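Long-range contacts in McyG protein (Microcystis aeruginosa PCC 7806, PDB 4R0M), which binds phenylalanyl-adenylate in its adenylation domain and, as part of microcystin synthetase, probably activates an acyl substrate for transfer to the adjoining peptidyl carrier domain: residues A[56-61]-A[153-158]; A[305-310]-A[358-363]; A[328-333]-A[347-352]. One frame throughout, in Å; residues are numbered along the deposited sequence.

Interaction 1 (A[56-61]-A[153-158]); sequences LVILNG and ISVNEL
With CG1 opposite its carbonyl carbon (chi1 -64°) and CG2 opposite its backbone nitrogen, Ile58 has two branches that each meet a different residue of the helical turn 155-158, while Val155 turns its CG1 to meet the first by setting it anti to its own N (chi1 176°). The contact belongs to the alpha/beta part of the adenylation domain, an ANL-family fold. Helix 48-64 lies beside the short helix that follows strand 152-154, an edge strand of a four-stranded parallel sheet. Ile58 CD1 rests 3.8 Å from Val155 CG1, the two side chains meeting at a slant. Its other branch serves a second partner: Ile58 CG2 lies 3.9 Å from Leu158 CD1, and here the side chains cross at about a right angle. Branching at the beta carbon suits Ile58 for touching two neighbours at once. Helix 80-93 closes the same apolar layer, Pro85 and Ala89 touching Ile58 and Ala86 touching Val155. Leu158 forks as well, since its CD2 reaches the backbone of the 56-61 helix, 3.5 Å from Gly61 C. Glycine suits that place because the backbones come so close, with 4.4 Å between Gly61 CA and Leu158 CA; a beta carbon there would point at the other segment and collide with Leu158 O. The contact is thus held by methyl groups and shape. Val57 O accepts from Gly61 N in the longer helix, whereas the short one is N-capped by Ser154, whose OG accepts from Glu157 N at 3.1 Å in a bent bond (139°).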
loop_
_atom_site.group_PDB
_atom_site.type_symbol
_atom_site.label_atom_id
_atom_site.label_comp_id
_atom_site.label_asym_id
_atom_site.label_seq_id
_atom_site.Cartn_x
_atom_site.Cartn_y
_atom_site.Cartn_z
ATOM N N LEU A 56 18.663 -9.758 17.527
ATOM C CA LEU A 56 18.864 -10.476 18.795
ATOM C C LEU A 56 19.090 -9.531 19.973
ATOM O O LEU A 56 18.598 -9.782 21.077
ATOM C CB LEU A 56 20.039 -11.459 18.694
ATOM C CG LEU A 56 19.888 -12.754 17.890
ATOM C CD1 LEU A 56 21.204 -13.520 17.880
ATOM C CD2 LEU A 56 18.772 -13.630 18.440
ATOM N N VAL A 57 19.839 -8.458 19.729
ATOM C CA VAL A 57 20.123 -7.446 20.749
ATOM C C VAL A 57 18.838 -6.721 21.146
ATOM O O VAL A 57 18.557 -6.559 22.334
ATOM C CB VAL A 57 21.191 -6.429 20.273
ATOM C CG1 VAL A 57 21.395 -5.326 21.304
ATOM C CG2 VAL A 57 22.514 -7.129 19.988
ATOM N N ILE A 58 18.063 -6.303 20.143
ATOM C CA ILE A 58 16.780 -5.632 20.365
ATOM C C ILE A 58 15.802 -6.572 21.067
ATOM O O ILE A 58 15.106 -6.163 22.001
ATOM C CB ILE A 58 16.173 -5.104 19.043
ATOM C CG1 ILE A 58 17.072 -4.019 18.443
ATOM C CG2 ILE A 58 14.765 -4.558 19.267
ATOM C CD1 ILE A 58 16.985 -3.899 16.938
ATOM N N LEU A 59 15.767 -7.827 20.617
ATOM C CA LEU A 59 14.929 -8.858 21.228
ATOM C C LEU A 59 15.218 -9.030 22.720
ATOM O O LEU A 59 14.292 -9.153 23.524
ATOM C CB LEU A 59 15.091 -10.197 20.498
ATOM C CG LEU A 59 14.342 -11.423 21.037
ATOM C CD1 LEU A 59 12.849 -11.160 21.212
ATOM C CD2 LEU A 59 14.577 -12.619 20.127
ATOM N N ASN A 60 16.501 -9.041 23.078
ATOM C CA ASN A 60 16.912 -9.123 24.476
ATOM C C ASN A 60 16.441 -7.907 25.270
ATOM O O ASN A 60 16.003 -8.037 26.415
ATOM C CB ASN A 60 18.431 -9.286 24.587
ATOM C CG ASN A 60 18.892 -9.490 26.017
ATOM O OD1 ASN A 60 18.436 -10.403 26.709
ATOM N ND2 ASN A 60 19.802 -8.635 26.469
ATOM N N GLY A 61 16.530 -6.732 24.649
ATOM C CA GLY A 61 15.988 -5.501 25.217
ATOM C C GLY A 61 14.496 -5.603 25.468
ATOM O O GLY A 61 14.006 -5.161 26.506
ATOM N N ILE A 153 9.142 3.221 24.007
ATOM C CA ILE A 153 10.586 3.004 24.103
ATOM C C ILE A 153 11.253 3.072 22.724
ATOM O O ILE A 153 10.689 2.622 21.726
ATOM C CB ILE A 153 10.928 1.685 24.852
ATOM C CG1 ILE A 153 12.424 1.622 25.183
ATOM C CG2 ILE A 153 10.458 0.458 24.071
ATOM C CD1 ILE A 153 12.782 0.642 26.279
ATOM N N SER A 154 12.446 3.658 22.675
ATOM C CA SER A 154 13.198 3.748 21.428
ATOM C C SER A 154 13.953 2.451 21.148
ATOM O O SER A 154 14.357 1.742 22.077
ATOM C CB SER A 154 14.166 4.933 21.459
ATOM O OG SER A 154 15.232 4.696 22.361
ATOM N N VAL A 155 14.137 2.152 19.863
ATOM C CA VAL A 155 14.918 0.994 19.430
ATOM C C VAL A 155 16.366 1.102 19.927
ATOM O O VAL A 155 16.958 0.106 20.346
ATOM C CB VAL A 155 14.869 0.820 17.893
ATOM C CG1 VAL A 155 15.765 -0.325 17.440
ATOM C CG2 VAL A 155 13.441 0.580 17.428
ATOM N N ASN A 156 16.912 2.318 19.899
ATOM C CA ASN A 156 18.275 2.578 20.366
ATOM C C ASN A 156 18.494 2.365 21.865
ATOM O O ASN A 156 19.617 2.097 22.293
ATOM C CB ASN A 156 18.740 3.976 19.945
ATOM C CG ASN A 156 19.195 4.029 18.496
ATOM O OD1 ASN A 156 18.925 5.000 17.786
ATOM N ND2 ASN A 156 19.892 2.985 18.049
ATOM N N GLU A 157 17.432 2.487 22.657
ATOM C CA GLU A 157 17.509 2.148 24.075
ATOM C C GLU A 157 17.521 0.628 24.262
ATOM O O GLU A 157 18.198 0.114 25.153
ATOM C CB GLU A 157 16.363 2.778 24.868
ATOM C CG GLU A 157 16.637 2.860 26.364
ATOM C CD GLU A 157 15.387 3.072 27.199
ATOM O OE1 GLU A 157 14.482 3.817 26.763
ATOM O OE2 GLU A 157 15.312 2.496 28.307
ATOM N N LEU A 158 16.773 -0.078 23.413
ATOM C CA LEU A 158 16.742 -1.545 23.424
ATOM C C LEU A 158 18.059 -2.133 22.930
ATOM O O LEU A 158 18.436 -3.237 23.323
ATOM C CB LEU A 158 15.587 -2.079 22.570
ATOM C CG LEU A 158 14.143 -1.730 22.948
ATOM C CD1 LEU A 158 13.224 -2.033 21.780
ATOM C CD2 LEU A 158 13.679 -2.471 24.191
#

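Interaction 2 (A[305-310]-A[358-363]); sequences GEQVSV and NSFVSL. With FA5 (adenosine-5'-[phenylalaninyl-phosphate]), chain C.
Val308 and Val361 point their side chains at each other and cross at about a right angle, Val308 CG1 lying 3.8 Å from Val361 CG2. CG1 of Val308, anti to the backbone N (chi1 -175°), meets Val361, which puts CG2 on the side of Leu363 and the adenine. Val361 CG2 also lies 3.7 Å from Val310 CG2, and compact branched residues therefore fill the angle between two irregular loops. Val308 CG2 is 4.0 Å from Leu363 CD2, the side chains sliding past each other in opposite directions, and 3.9 Å from the adenine N6. An alanine here removes both methyls and would probably leave a gap beside Val361, Leu363 and the adenine N6. Gln307 and Phe360 approach obliquely, amide and ring planes 78° apart; NE2 of Gln307 is hydrogen-bonded to Ile432 O, while its OE1 lies 3.6 Å from C2 of the adenine. Phe360 packs edge-to-face with Phe448. Across the purine, Glu306 O sits over one face, 3.2 Å from C6, and Leu363 CD1 approaches from the other side, 3.5 Å from N6. Polar backbone on one side and an apolar side chain on the other help to form the adenine site of an ANL-family adenylation domain.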
loop_
_atom_site.group_PDB
_atom_site.type_symbol
_atom_site.label_atom_id
_atom_site.label_comp_id
_atom_site.label_asym_id
_atom_site.label_seq_id
_atom_site.Cartn_x
_atom_site.Cartn_y
_atom_site.Cartn_z
ATOM N N GLY A 305 -1.749 -1.528 -5.800
ATOM C CA GLY A 305 -2.161 -0.743 -4.640
ATOM C C GLY A 305 -3.450 0.020 -4.879
ATOM O O GLY A 305 -4.197 0.296 -3.941
ATOM N N GLU A 306 -3.699 0.363 -6.140
ATOM C CA GLU A 306 -4.908 1.072 -6.558
ATOM C C GLU A 306 -5.199 0.758 -8.021
ATOM O O GLU A 306 -4.372 0.149 -8.710
ATOM C CB GLU A 306 -4.760 2.587 -6.357
ATOM C CG GLU A 306 -3.738 3.252 -7.272
ATOM C CD GLU A 306 -3.645 4.756 -7.081
ATOM O OE1 GLU A 306 -2.752 5.377 -7.695
ATOM O OE2 GLU A 306 -4.454 5.327 -6.321
ATOM N N GLN A 307 -6.370 1.181 -8.490
ATOM C CA GLN A 307 -6.783 0.970 -9.872
ATOM C C GLN A 307 -5.695 1.431 -10.843
ATOM O O GLN A 307 -5.115 2.504 -10.673
ATOM C CB GLN A 307 -8.110 1.687 -10.149
ATOM C CG GLN A 307 -8.807 1.251 -11.432
ATOM C CD GLN A 307 -9.381 -0.153 -11.366
ATOM O OE1 GLN A 307 -9.849 -0.605 -10.318
ATOM N NE2 GLN A 307 -9.358 -0.848 -12.497
ATOM N N VAL A 308 -5.421 0.598 -11.844
ATOM C CA VAL A 308 -4.388 0.874 -12.840
ATOM C C VAL A 308 -5.011 1.563 -14.055
ATOM O O VAL A 308 -6.004 1.083 -14.609
ATOM C CB VAL A 308 -3.654 -0.420 -13.272
ATOM C CG1 VAL A 308 -2.507 -0.109 -14.221
ATOM C CG2 VAL A 308 -3.138 -1.181 -12.054
ATOM N N SER A 309 -4.423 2.686 -14.457
ATOM C CA SER A 309 -4.918 3.460 -15.594
ATOM C C SER A 309 -4.228 3.075 -16.902
ATOM O O SER A 309 -3.002 3.172 -17.022
ATOM C CB SER A 309 -4.764 4.960 -15.326
ATOM O OG SER A 309 -5.015 5.720 -16.497
ATOM N N VAL A 310 -5.034 2.645 -17.872
ATOM C CA VAL A 310 -4.569 2.259 -19.209
ATOM C C VAL A 310 -3.737 3.367 -19.860
ATOM O O VAL A 310 -2.630 3.116 -20.339
ATOM C CB VAL A 310 -5.760 1.885 -20.132
ATOM C CG1 VAL A 310 -5.284 1.521 -21.534
ATOM C CG2 VAL A 310 -6.574 0.746 -19.538
ATOM N N ASN A 358 -10.224 -1.965 -23.372
ATOM C CA ASN A 358 -10.953 -2.289 -22.177
ATOM C C ASN A 358 -11.782 -1.089 -21.708
ATOM O O ASN A 358 -12.774 -0.764 -22.333
ATOM C CB ASN A 358 -10.127 -3.031 -21.148
ATOM C CG ASN A 358 -9.880 -4.480 -21.554
ATOM O OD1 ASN A 358 -10.673 -5.368 -21.253
ATOM N ND2 ASN A 358 -8.784 -4.721 -22.255
ATOM N N SER A 359 -11.558 -0.571 -20.526
ATOM C CA SER A 359 -10.552 0.334 -20.102
ATOM C C SER A 359 -9.930 -0.261 -18.878
ATOM O O SER A 359 -9.607 0.441 -17.945
ATOM C CB SER A 359 -11.199 1.676 -19.746
ATOM O OG SER A 359 -11.783 2.311 -20.874
ATOM N N PHE A 360 -9.830 -1.575 -18.859
ATOM C CA PHE A 360 -9.325 -2.273 -17.709
ATOM C C PHE A 360 -8.048 -3.008 -18.025
ATOM O O PHE A 360 -7.930 -3.649 -19.037
ATOM C CB PHE A 360 -10.397 -3.184 -17.147
ATOM C CG PHE A 360 -11.669 -2.465 -16.831
ATOM C CD1 PHE A 360 -11.682 -1.456 -15.909
ATOM C CD2 PHE A 360 -12.829 -2.770 -17.473
ATOM C CE1 PHE A 360 -12.831 -0.779 -15.613
ATOM C CE2 PHE A 360 -13.975 -2.086 -17.199
ATOM C CZ PHE A 360 -13.978 -1.092 -16.261
ATOM N N VAL A 361 -7.069 -2.834 -17.166
ATOM C CA VAL A 361 -5.811 -3.506 -17.246
ATOM C C VAL A 361 -5.874 -4.882 -16.637
ATOM O O VAL A 361 -6.535 -5.079 -15.657
ATOM C CB VAL A 361 -4.781 -2.705 -16.513
ATOM C CG1 VAL A 361 -3.442 -3.362 -16.608
ATOM C CG2 VAL A 361 -4.721 -1.329 -17.104
ATOM N N SER A 362 -5.211 -5.847 -17.244
ATOM C CA SER A 362 -5.124 -7.164 -16.656
ATOM C C SER A 362 -4.173 -7.166 -15.496
ATOM O O SER A 362 -3.084 -6.662 -15.595
ATOM C CB SER A 362 -4.650 -8.172 -17.680
ATOM O OG SER A 362 -4.486 -9.445 -17.128
ATOM N N LEU A 363 -4.605 -7.773 -14.410
ATOM C CA LEU A 363 -3.779 -7.941 -13.218
ATOM C C LEU A 363 -3.266 -9.381 -13.102
ATOM O O LEU A 363 -2.745 -9.795 -12.063
ATOM C CB LEU A 363 -4.544 -7.503 -11.961
ATOM C CG LEU A 363 -5.173 -6.101 -11.963
ATOM C CD1 LEU A 363 -5.838 -5.820 -10.628
ATOM C CD2 LEU A 363 -4.168 -5.004 -12.288
HETATM C C FA5 C . -2.706 -2.681 -0.556
HETATM O O FA5 C . -2.903 -1.550 -0.985
HETATM C CA FA5 C . -2.107 -3.735 -1.452
HETATM N N FA5 C . -2.909 -3.697 -2.652
HETATM C CB FA5 C . -0.648 -3.431 -1.821
HETATM C CG FA5 C . 0.067 -4.326 -2.841
HETATM C CD1 FA5 C . -0.590 -5.193 -3.716
HETATM C CD2 FA5 C . 1.465 -4.266 -2.916
HETATM C CE1 FA5 C . 0.128 -5.979 -4.626
HETATM C CE2 FA5 C . 2.193 -5.041 -3.826
HETATM C CZ FA5 C . 1.519 -5.905 -4.686
HETATM P P FA5 C . -4.498 -2.506 1.482
HETATM O OP1 FA5 C . -4.309 -1.148 2.104
HETATM O OP2 FA5 C . -5.006 -3.634 2.344
HETATM O OP3 FA5 C . -3.090 -2.976 0.823
HETATM O "O5'" FA5 C . -5.520 -2.302 0.252
HETATM C "C5'" FA5 C . -5.995 -3.385 -0.543
HETATM C "C4'" FA5 C . -6.990 -2.831 -1.551
HETATM O "O4'" FA5 C . -6.367 -1.954 -2.498
HETATM C "C3'" FA5 C . -7.635 -3.909 -2.398
HETATM O "O3'" FA5 C . -8.720 -4.545 -1.723
HETATM C "C2'" FA5 C . -8.098 -3.124 -3.603
HETATM O "O2'" FA5 C . -9.353 -2.487 -3.337
HETATM C "C1'" FA5 C . -7.040 -2.052 -3.757
HETATM N N9 FA5 C . -6.093 -2.467 -4.824
HETATM C C8 FA5 C . -4.868 -2.989 -4.629
HETATM N N7 FA5 C . -4.248 -3.262 -5.803
HETATM C C5 FA5 C . -5.094 -2.917 -6.791
HETATM C C6 FA5 C . -5.077 -2.941 -8.275
HETATM N N6 FA5 C . -4.004 -3.402 -8.957
HETATM N N1 FA5 C . -6.172 -2.487 -8.930
HETATM C C2 FA5 C . -7.254 -2.027 -8.268
HETATM N N3 FA5 C . -7.336 -1.971 -6.925
HETATM C C4 FA5 C . -6.310 -2.396 -6.142
#

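Interaction 3 (A[328-333]-A[347-352]); sequences RAIKPA and AGLSKN. With FA5 (adenosine-5'-[phenylalaninyl-phosphate]), chain C.
Arg328 and Gly348 mark the closest approach of two backbones that lie side by side where the antiparallel pairing of strands 330-336 and 341-345 runs on into a looser loop, joined by a weak hydrogen bond from Leu349 N to Ile330 O (3.5 Å, 136°). Gly348 fits beside it as a C-H donor: its CA makes a C-H...O contact of 3.5 Å to Ile330 O. At the backbone angles of Gly348 a beta carbon would be jammed against the carbonyl O of the preceding residue, and it would also collide with Arg328 O, which calls for glycine. Leu349 CD1 lies against the Pro332 ring, 3.7 Å from Pro332 CD, and the side chain slants past Ile330, whose CG2 lies 4.1 Å from Leu349 CD1. This is the base of a beta-hairpin in the large mixed sheet of the adenylation domain, and Ile313 of helix 310-320 covers both Ile330 and Leu349. Farther along the hairpin strand, Ala333 O takes a weak hydrogen bond from the adenine N6 of the ligand (2.6 Å). At the solvent-facing end, Arg328 stretches out along the loop, and Ser350 CB lies over one face of its guanidinium, offset toward the rim, 3.5 Å from NH2. Lys331 does the reverse: bent at chi2 (-68°) and again at chi4, it curls back until NZ donates to Arg328 O at 2.7 Å, in the carbonyl plane, and also to Lys299 O. Lys331 CE thereby comes to lie 3.6 Å from Ala347 O.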
loop_
_atom_site.group_PDB
_atom_site.type_symbol
_atom_site.label_atom_id
_atom_site.label_comp_id
_atom_site.label_asym_id
_atom_site.label_seq_id
_atom_site.Cartn_x
_atom_site.Cartn_y
_atom_site.Cartn_z
ATOM N N ARG A 328 7.564 -5.714 -21.630
ATOM C CA ARG A 328 6.849 -6.560 -20.658
ATOM C C ARG A 328 7.389 -6.486 -19.220
ATOM O O ARG A 328 7.024 -7.304 -18.375
ATOM C CB ARG A 328 6.757 -8.020 -21.142
ATOM C CG ARG A 328 5.758 -8.238 -22.268
ATOM C CD ARG A 328 5.742 -9.686 -22.738
ATOM N NE ARG A 328 4.656 -9.936 -23.687
ATOM C CZ ARG A 328 4.740 -9.760 -25.006
ATOM N NH1 ARG A 328 5.866 -9.328 -25.563
ATOM N NH2 ARG A 328 3.688 -10.017 -25.775
ATOM N N ALA A 329 8.238 -5.496 -18.948
ATOM C CA ALA A 329 8.817 -5.308 -17.616
ATOM C C ALA A 329 7.781 -4.842 -16.594
ATOM O O ALA A 329 7.832 -5.240 -15.430
ATOM C CB ALA A 329 9.982 -4.334 -17.673
ATOM N N ILE A 330 6.851 -3.997 -17.036
ATOM C CA ILE A 330 5.781 -3.491 -16.176
ATOM C C ILE A 330 4.809 -4.613 -15.822
ATOM O O ILE A 330 4.285 -5.298 -16.705
ATOM C CB ILE A 330 5.027 -2.313 -16.833
ATOM C CG1 ILE A 330 5.987 -1.152 -17.091
ATOM C CG2 ILE A 330 3.858 -1.863 -15.961
ATOM C CD1 ILE A 330 5.397 -0.028 -17.912
ATOM N N LYS A 331 4.591 -4.798 -14.523
ATOM C CA LYS A 331 3.721 -5.857 -14.023
ATOM C C LYS A 331 2.584 -5.302 -13.150
ATOM O O LYS A 331 2.740 -5.169 -11.934
ATOM C CB LYS A 331 4.529 -6.908 -13.241
ATOM C CG LYS A 331 5.753 -7.479 -13.956
ATOM C CD LYS A 331 5.374 -8.336 -15.155
ATOM C CE LYS A 331 6.500 -9.269 -15.573
ATOM N NZ LYS A 331 7.676 -8.539 -16.119
ATOM N N PRO A 332 1.438 -4.958 -13.770
ATOM C CA PRO A 332 0.249 -4.672 -12.971
ATOM C C PRO A 332 -0.156 -5.903 -12.164
ATOM O O PRO A 332 -0.114 -7.019 -12.680
ATOM C CB PRO A 332 -0.820 -4.332 -14.019
ATOM C CG PRO A 332 -0.261 -4.773 -15.329
ATOM C CD PRO A 332 1.222 -4.673 -15.197
ATOM N N ALA A 333 -0.525 -5.704 -10.904
ATOM C CA ALA A 333 -0.812 -6.823 -10.014
ATOM C C ALA A 333 -1.939 -6.500 -9.046
ATOM O O ALA A 333 -2.219 -5.334 -8.775
ATOM C CB ALA A 333 0.442 -7.207 -9.244
ATOM N N ALA A 347 1.670 -11.090 -16.667
ATOM C CA ALA A 347 2.803 -11.623 -17.419
ATOM C C ALA A 347 3.638 -10.492 -18.021
ATOM O O ALA A 347 4.776 -10.706 -18.442
ATOM C CB ALA A 347 2.320 -12.572 -18.506
ATOM N N GLY A 348 3.067 -9.290 -18.046
ATOM C CA GLY A 348 3.725 -8.119 -18.612
ATOM C C GLY A 348 2.855 -7.452 -19.657
ATOM O O GLY A 348 2.014 -8.103 -20.281
ATOM N N LEU A 349 3.058 -6.152 -19.849
ATOM C CA LEU A 349 2.276 -5.389 -20.822
ATOM C C LEU A 349 3.021 -5.201 -22.138
ATOM O O LEU A 349 4.202 -4.848 -22.150
ATOM C CB LEU A 349 1.850 -4.038 -20.243
ATOM C CG LEU A 349 0.695 -4.089 -19.240
ATOM C CD1 LEU A 349 0.688 -2.838 -18.382
ATOM C CD2 LEU A 349 -0.649 -4.277 -19.931
ATOM N N SER A 350 2.315 -5.440 -23.240
ATOM C CA SER A 350 2.907 -5.376 -24.576
ATOM C C SER A 350 2.434 -4.167 -25.392
ATOM O O SER A 350 2.680 -4.099 -26.602
ATOM C CB SER A 350 2.646 -6.682 -25.339
ATOM O OG SER A 350 1.257 -6.914 -25.504
ATOM N N LYS A 351 1.770 -3.218 -24.723
ATOM C CA LYS A 351 1.255 -1.979 -25.343
ATOM C C LYS A 351 0.179 -2.200 -26.412
ATOM O O LYS A 351 -0.297 -1.246 -27.033
ATOM C CB LYS A 351 2.357 -1.208 -26.094
ATOM C CG LYS A 351 1.926 0.120 -26.703
ATOM C CD LYS A 351 3.107 0.808 -27.374
ATOM C CE LYS A 351 2.710 2.128 -28.016
ATOM N NZ LYS A 351 3.856 2.817 -28.677
ATOM N N ASN A 352 -0.195 -3.463 -26.616
ATOM C CA ASN A 352 -1.149 -3.852 -27.653
ATOM C C ASN A 352 -2.498 -4.112 -26.988
ATOM O O ASN A 352 -3.543 -4.077 -27.647
ATOM C CB ASN A 352 -0.697 -5.071 -28.464
ATOM C CG ASN A 352 0.709 -4.912 -29.027
ATOM O OD1 ASN A 352 1.226 -3.798 -29.151
ATOM N ND2 ASN A 352 1.335 -6.032 -29.371
HETATM C C FA5 C . -2.706 -2.681 -0.556
HETATM O O FA5 C . -2.903 -1.550 -0.985
HETATM C CA FA5 C . -2.107 -3.735 -1.452
HETATM N N FA5 C . -2.909 -3.697 -2.652
HETATM C CB FA5 C . -0.648 -3.431 -1.821
HETATM C CG FA5 C . 0.067 -4.326 -2.841
HETATM C CD1 FA5 C . -0.590 -5.193 -3.716
HETATM C CD2 FA5 C . 1.465 -4.266 -2.916
HETATM C CE1 FA5 C . 0.128 -5.979 -4.626
HETATM C CE2 FA5 C . 2.193 -5.041 -3.826
HETATM C CZ FA5 C . 1.519 -5.905 -4.686
HETATM P P FA5 C . -4.498 -2.506 1.482
HETATM O OP1 FA5 C . -4.309 -1.148 2.104
HETATM O OP2 FA5 C . -5.006 -3.634 2.344
HETATM O OP3 FA5 C . -3.090 -2.976 0.823
HETATM O "O5'" FA5 C . -5.520 -2.302 0.252
HETATM C "C5'" FA5 C . -5.995 -3.385 -0.543
HETATM C "C4'" FA5 C . -6.990 -2.831 -1.551
HETATM O "O4'" FA5 C . -6.367 -1.954 -2.498
HETATM C "C3'" FA5 C . -7.635 -3.909 -2.398
HETATM O "O3'" FA5 C . -8.720 -4.545 -1.723
HETATM C "C2'" FA5 C . -8.098 -3.124 -3.603
HETATM O "O2'" FA5 C . -9.353 -2.487 -3.337
HETATM C "C1'" FA5 C . -7.040 -2.052 -3.757
HETATM N N9 FA5 C . -6.093 -2.467 -4.824
HETATM C C8 FA5 C . -4.868 -2.989 -4.629
HETATM N N7 FA5 C . -4.248 -3.262 -5.803
HETATM C C5 FA5 C . -5.094 -2.917 -6.791
HETATM C C6 FA5 C . -5.077 -2.941 -8.275
HETATM N N6 FA5 C . -4.004 -3.402 -8.957
HETATM N N1 FA5 C . -6.172 -2.487 -8.930
HETATM C C2 FA5 C . -7.254 -2.027 -8.268
HETATM N N3 FA5 C . -7.336 -1.971 -6.925
HETATM C C4 FA5 C . -6.310 -2.396 -6.142
#

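Overall arrangement
Interactions 2 and 3 are neighbours, their centres about 11 Å apart, whereas interaction 1 sits about 43 Å from either, centre to centre, on the opposite side of the chain's centre. Interaction 3 is nested within the loop that interaction 2 closes, and the two meet at Pro332, against which Val361 and Leu363 pack. Both also reach the bound adenylate, which interaction 1 does not approach. Interactions 1 and 2 are buried and rely on branched aliphatic side chains, joining helices in the first and irregular loops in the second. Interaction 3 is only partly buried: it runs from an apolar interior to exposed Arg328 and depends more on backbone groups.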